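Dihydropteroate synthase (Xanthomonas albilineans, PDB 6Q62) probably catalyses the condensation of para-aminobenzoate with 6-hydroxymethyl-7,8-dihydropterin diphosphate to give 7,8-dihydropteroate, the precursor of folates. Local coordinates at residues M118-Q123 with P140-H145; L187-G192 with C213-P218. All blocks are in the same frame, centred on the assembly; numbering follows the deposited sequence.

Interaction 1: residues M118-Q123 with P140-H145; sequences MINDVQ and PVVLMH. With 6GU (6-chloroguanine), chain E.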
# COMPACT_ATOMS: atom_id res chain seq x y z
N MET A 118 -14.43 -13.23 -20.72
CA MET A 118 -13.38 -12.29 -21.12
C MET A 118 -12.18 -13.13 -21.48
O MET A 118 -12.01 -14.22 -20.91
CB MET A 118 -13.04 -11.30 -19.96
CG MET A 118 -11.79 -10.45 -20.20
SD MET A 118 -11.34 -9.41 -18.76
CE MET A 118 -12.75 -8.34 -18.71
N ILE A 119 -11.35 -12.62 -22.37
CA ILE A 119 -10.11 -13.28 -22.79
C ILE A 119 -8.98 -12.36 -22.44
O ILE A 119 -9.03 -11.17 -22.75
CB ILE A 119 -10.14 -13.63 -24.31
CG1 ILE A 119 -11.22 -14.71 -24.57
CG2 ILE A 119 -8.75 -14.11 -24.82
CD1 ILE A 119 -11.76 -14.76 -25.99
N ASN A 120 -7.96 -12.90 -21.76
CA ASN A 120 -6.78 -12.12 -21.40
C ASN A 120 -5.65 -12.72 -22.21
O ASN A 120 -5.20 -13.83 -21.91
CB ASN A 120 -6.53 -12.18 -19.88
CG ASN A 120 -5.17 -11.64 -19.53
OD1 ASN A 120 -4.63 -10.82 -20.26
ND2 ASN A 120 -4.60 -12.10 -18.42
N ASP A 121 -5.22 -12.02 -23.25
CA ASP A 121 -4.23 -12.57 -24.16
C ASP A 121 -2.86 -11.89 -24.12
O ASP A 121 -2.69 -10.80 -24.66
CB ASP A 121 -4.79 -12.56 -25.59
CG ASP A 121 -3.91 -13.26 -26.62
OD1 ASP A 121 -2.84 -13.79 -26.23
OD2 ASP A 121 -4.28 -13.27 -27.79
N VAL A 122 -1.87 -12.60 -23.57
CA VAL A 122 -0.50 -12.13 -23.47
C VAL A 122 0.12 -11.86 -24.86
O VAL A 122 1.09 -11.10 -24.94
CB VAL A 122 0.42 -13.04 -22.60
CG1 VAL A 122 -0.03 -13.06 -21.14
CG2 VAL A 122 0.54 -14.46 -23.17
N GLN A 123 -0.43 -12.49 -25.92
CA GLN A 123 0.05 -12.30 -27.29
C GLN A 123 -0.73 -11.25 -28.09
O GLN A 123 -0.43 -11.03 -29.27
CB GLN A 123 0.06 -13.65 -28.03
CG GLN A 123 1.27 -14.49 -27.64
CD GLN A 123 2.52 -14.00 -28.35
OE1 GLN A 123 3.46 -13.49 -27.74
NE2 GLN A 123 2.54 -14.12 -29.68
N PRO A 140 -15.13 -9.25 -24.00
CA PRO A 140 -14.00 -8.33 -23.87
C PRO A 140 -12.66 -9.06 -23.99
O PRO A 140 -12.56 -10.25 -23.66
CB PRO A 140 -14.17 -7.75 -22.46
CG PRO A 140 -15.67 -7.92 -22.15
CD PRO A 140 -16.00 -9.22 -22.82
N VAL A 141 -11.63 -8.33 -24.38
CA VAL A 141 -10.30 -8.93 -24.56
C VAL A 141 -9.21 -7.98 -24.10
O VAL A 141 -9.25 -6.79 -24.41
CB VAL A 141 -10.05 -9.42 -26.02
CG1 VAL A 141 -10.17 -8.25 -27.02
CG2 VAL A 141 -8.67 -10.09 -26.15
N VAL A 142 -8.22 -8.52 -23.39
CA VAL A 142 -7.07 -7.74 -22.96
C VAL A 142 -5.97 -7.94 -23.98
O VAL A 142 -5.56 -9.07 -24.23
CB VAL A 142 -6.55 -8.18 -21.56
CG1 VAL A 142 -5.35 -7.33 -21.13
CG2 VAL A 142 -7.66 -8.14 -20.49
N LEU A 143 -5.43 -6.84 -24.51
CA LEU A 143 -4.31 -6.85 -25.42
C LEU A 143 -3.07 -6.43 -24.65
O LEU A 143 -2.94 -5.27 -24.27
CB LEU A 143 -4.57 -5.89 -26.60
CG LEU A 143 -5.92 -6.07 -27.36
CD1 LEU A 143 -6.10 -4.96 -28.40
CD2 LEU A 143 -6.00 -7.45 -28.07
N MET A 144 -2.18 -7.36 -24.40
CA MET A 144 -0.99 -7.08 -23.61
C MET A 144 0.24 -6.91 -24.49
O MET A 144 0.29 -7.48 -25.59
CB MET A 144 -0.78 -8.24 -22.61
CG MET A 144 0.15 -7.89 -21.44
SD MET A 144 0.78 -9.35 -20.59
CE MET A 144 2.11 -9.82 -21.71
N HIS A 145 1.24 -6.16 -24.02
CA HIS A 145 2.49 -6.02 -24.74
C HIS A 145 3.50 -7.04 -24.24
O HIS A 145 3.78 -7.15 -23.05
CB HIS A 145 3.10 -4.61 -24.60
CG HIS A 145 4.48 -4.52 -25.21
ND1 HIS A 145 5.62 -4.80 -24.47
CD2 HIS A 145 4.85 -4.22 -26.48
CE1 HIS A 145 6.64 -4.66 -25.31
NE2 HIS A 145 6.24 -4.30 -26.52
CL6 6GU E . 0.96 -8.38 -16.24
N1 6GU E . -1.07 -8.92 -17.56
C2 6GU E . -1.90 -9.85 -18.18
N2 6GU E . -2.86 -9.31 -18.92
N3 6GU E . -1.78 -11.23 -18.09
C4 6GU E . -0.70 -11.64 -17.34
C5 6GU E . 0.20 -10.75 -16.70
C6 6GU E . -0.07 -9.43 -16.88
N7 6GU E . 1.19 -11.49 -16.05
C8 6GU E . 0.84 -12.81 -16.31
N9 6GU E . -0.27 -12.94 -17.08
O HOH W 1 1.62 -9.44 -26.93

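Interaction 2: residues L187-G192 with C213-P218; sequences LLIDPG and CELGVP. With 6GU (6-chloroguanine), chain E.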
# COMPACT_ATOMS: atom_id res chain seq x y z
N LEU A 187 -12.40 -3.72 -25.85
CA LEU A 187 -10.94 -3.81 -25.72
C LEU A 187 -10.43 -3.27 -24.41
O LEU A 187 -10.94 -2.26 -23.91
CB LEU A 187 -10.25 -3.05 -26.86
CG LEU A 187 -10.57 -3.47 -28.29
CD1 LEU A 187 -9.81 -2.61 -29.29
CD2 LEU A 187 -10.27 -4.94 -28.54
N LEU A 188 -9.33 -3.88 -23.89
CA LEU A 188 -8.57 -3.41 -22.74
C LEU A 188 -7.14 -3.53 -23.20
O LEU A 188 -6.84 -4.37 -24.07
CB LEU A 188 -8.77 -4.30 -21.49
CG LEU A 188 -10.19 -4.33 -20.90
CD1 LEU A 188 -10.97 -5.50 -21.43
CD2 LEU A 188 -10.13 -4.44 -19.39
N ILE A 189 -6.24 -2.69 -22.65
CA ILE A 189 -4.82 -2.79 -23.01
C ILE A 189 -3.99 -2.96 -21.75
O ILE A 189 -4.45 -2.63 -20.66
CB ILE A 189 -4.32 -1.63 -23.89
CG1 ILE A 189 -4.51 -0.25 -23.17
CG2 ILE A 189 -4.99 -1.71 -25.27
CD1 ILE A 189 -3.93 0.96 -23.94
N ASP A 190 -2.78 -3.50 -21.90
CA ASP A 190 -1.95 -3.76 -20.74
C ASP A 190 -0.50 -3.62 -21.21
O ASP A 190 -0.12 -4.28 -22.19
CB ASP A 190 -2.25 -5.20 -20.30
CG ASP A 190 -1.49 -5.71 -19.10
OD1 ASP A 190 -0.40 -5.18 -18.81
OD2 ASP A 190 -1.96 -6.67 -18.49
N PRO A 191 0.33 -2.82 -20.51
CA PRO A 191 1.75 -2.67 -20.93
C PRO A 191 2.61 -3.90 -20.72
O PRO A 191 3.78 -3.91 -21.13
CB PRO A 191 2.25 -1.51 -20.07
CG PRO A 191 1.41 -1.57 -18.84
CD PRO A 191 0.03 -1.98 -19.32
N GLY A 192 2.08 -4.89 -20.03
CA GLY A 192 2.79 -6.15 -19.81
C GLY A 192 3.99 -6.02 -18.91
O GLY A 192 5.12 -6.33 -19.34
N CYS A 213 -3.22 5.67 -20.91
CA CYS A 213 -4.64 5.83 -20.59
C CYS A 213 -5.37 6.76 -21.56
O CYS A 213 -6.60 6.82 -21.53
CB CYS A 213 -4.80 6.26 -19.14
SG CYS A 213 -4.21 5.04 -17.96
N GLU A 214 -4.60 7.45 -22.42
CA GLU A 214 -5.13 8.39 -23.42
C GLU A 214 -5.55 7.72 -24.74
O GLU A 214 -5.94 8.43 -25.68
CB GLU A 214 -4.10 9.52 -23.66
N LEU A 215 -5.54 6.37 -24.80
CA LEU A 215 -5.91 5.61 -26.01
C LEU A 215 -7.40 5.27 -26.07
O LEU A 215 -7.84 4.58 -26.99
CB LEU A 215 -5.03 4.36 -26.18
CG LEU A 215 -3.52 4.62 -26.35
CD1 LEU A 215 -2.74 3.32 -26.55
CD2 LEU A 215 -3.25 5.58 -27.51
N GLY A 216 -8.17 5.79 -25.11
CA GLY A 216 -9.62 5.62 -25.05
C GLY A 216 -10.10 4.24 -24.64
O GLY A 216 -11.29 3.93 -24.78
N VAL A 217 -9.17 3.41 -24.11
CA VAL A 217 -9.52 2.05 -23.70
C VAL A 217 -9.03 1.80 -22.26
O VAL A 217 -7.97 2.29 -21.90
CB VAL A 217 -9.04 0.94 -24.70
CG1 VAL A 217 -9.69 1.11 -26.09
CG2 VAL A 217 -7.54 0.92 -24.82
N PRO A 218 -9.80 1.06 -21.44
CA PRO A 218 -9.33 0.76 -20.07
C PRO A 218 -7.97 0.07 -20.04
O PRO A 218 -7.66 -0.75 -20.93
CB PRO A 218 -10.40 -0.18 -19.51
CG PRO A 218 -11.58 -0.00 -20.40
CD PRO A 218 -11.08 0.39 -21.73
CL6 6GU E . 0.96 -8.38 -16.24
N1 6GU E . -1.07 -8.92 -17.56
C2 6GU E . -1.90 -9.85 -18.18
N2 6GU E . -2.86 -9.31 -18.92
N3 6GU E . -1.78 -11.23 -18.09
C4 6GU E . -0.70 -11.64 -17.34
C5 6GU E . 0.20 -10.75 -16.70
C6 6GU E . -0.07 -9.43 -16.88
N7 6GU E . 1.19 -11.49 -16.05
C8 6GU E . 0.84 -12.81 -16.31
N9 6GU E . -0.27 -12.94 -17.08

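Interaction 1: residues M118-Q123 with P140-H145
Ile119 and Val141 pair in parallel register as part of a beta-alpha-beta unit of the TIM barrel, in which strand 118-121, helix 130-137 and strand 141-144 follow one another. The ladder is regular where it begins. Ile119 N gives its hydrogen to Pro140 O at 3.0 Å, Ile119 O takes one from Val142 N, and Val142 O takes one from Asp121 N. It weakens at its C-terminal end, where Met144 N lies 3.5 Å from Asp121 O.

The two faces of the sheet serve different ends. Ile119 and Val141 touch through their CG2 methyls on the side covered by helix 130-137, where Val134 meets both. Asn120 and Val142 point to the inner side, and there the 6-chloroguanine lies. With CG of Asn120 anti to its own backbone N (chi1 168°), the carboxamide reaches along the ligand edge and reads it twice: OD1 accepts from ligand N2 at 2.7 Å, almost straight at 177°, and ND2 gives to ligand N3 at 3.0 Å. ND2 also bonds Asp61 OD2, which helps fix which way the amide is flipped. Val142 backs this group, its CB 3.5 Å from Asn120 OD1.

At the C-terminal end of the pair, Val122, just past its strand, and Met144, the last residue of its own, run alongside each other in the same direction. The Met144 side chain runs nearly extended through its first two torsions (both near -162°), which lays SD over one face of the pyrimidine ring, 3.6 Å from ligand N1; the bend at the last torsion then turns CE to Val122 CB. Val122 CG1 lies on that same side of the purine. Asp121 turns to the other face of the sheet, where its OD1 accepts from Gln123 N in an Asx turn. One water donates to both Val122 O and Met144 O, spanning the two segments at 2.6 Å from Val122 O.

Interaction 2: residues L187-G192 with C213-P218
Closure of the TIM barrel is the theme here: strand 187-190 meets the extended chain that leads into strand 220-221, bringing the two ends of the parallel sheet together. A single backbone hydrogen bond spans the two segments, from Ile189 N to Pro218 O at 3.0 Å, and the same carbonyl oxygen is approached by Leu188 CA, a CA-H...O contact of 3.3 Å. Pro218, which has no N-H to offer, instead presses its CD against Leu187 O at 3.4 Å.

Most of the side-chain packing falls to Ile189. Its CG1 sits between the backbone N and the carbonyl carbon (chi1 60°), and the chain runs on extended to CD1, carrying the tip to the loop. There it crosses Val217 at about a right angle, CG1 lying 3.6 Å from Val217 CG2. That one valine methyl meets CG1, CG2 and CD1 of the isoleucine alike. CD1 goes further, to Leu215 CD1 at 3.7 Å, also crosswise. Leu187 CB adds a looser touch on Val217 CG1.

One residue past Ile189, the strand turns to the ligand. Asp190 OD2 accepts from N2 of 6-chloroguanine at 2.8 Å, a bent bond (140°), with ligand N1 also close by. The other oxygen, OD1, accepts from Gly192 N at 2.8 Å in an Asx turn, the N-H arriving from above the carboxylate plane; this probably steadies the group that faces the purine.

Outside the two segments, strand 187-190 is bonded to strand 141-144 on one side, and Ile189 to Leu220 of strand 220-221 on the other. Helix 162-179 covers the cluster, with Ile174 and Ala177 against Leu187 and with His167 and Val171 against Leu215.

Overall arrangement
Followed from the N terminus, the chain completes interaction 1 first: strand 118-121 leads through helix 130-137 back to 140-145, so the contact closes a short crossover. Interaction 2 opens only later, after helix 162-179, and closes when the chain returns through helices 199-207 and 209-212 to 213-218. The two loops are thus in series, neither nested nor crossed. Space joins them, since strands 141-144 and 187-190 are neighbours: Leu143 N lies 2.9 Å from Leu188 O, a probable hydrogen bond. Met144 also packs on Asp190 and Gly192, and both contacts touch the same 6-chloroguanine, linking consecutive barrel strands to the barrel's closing seam.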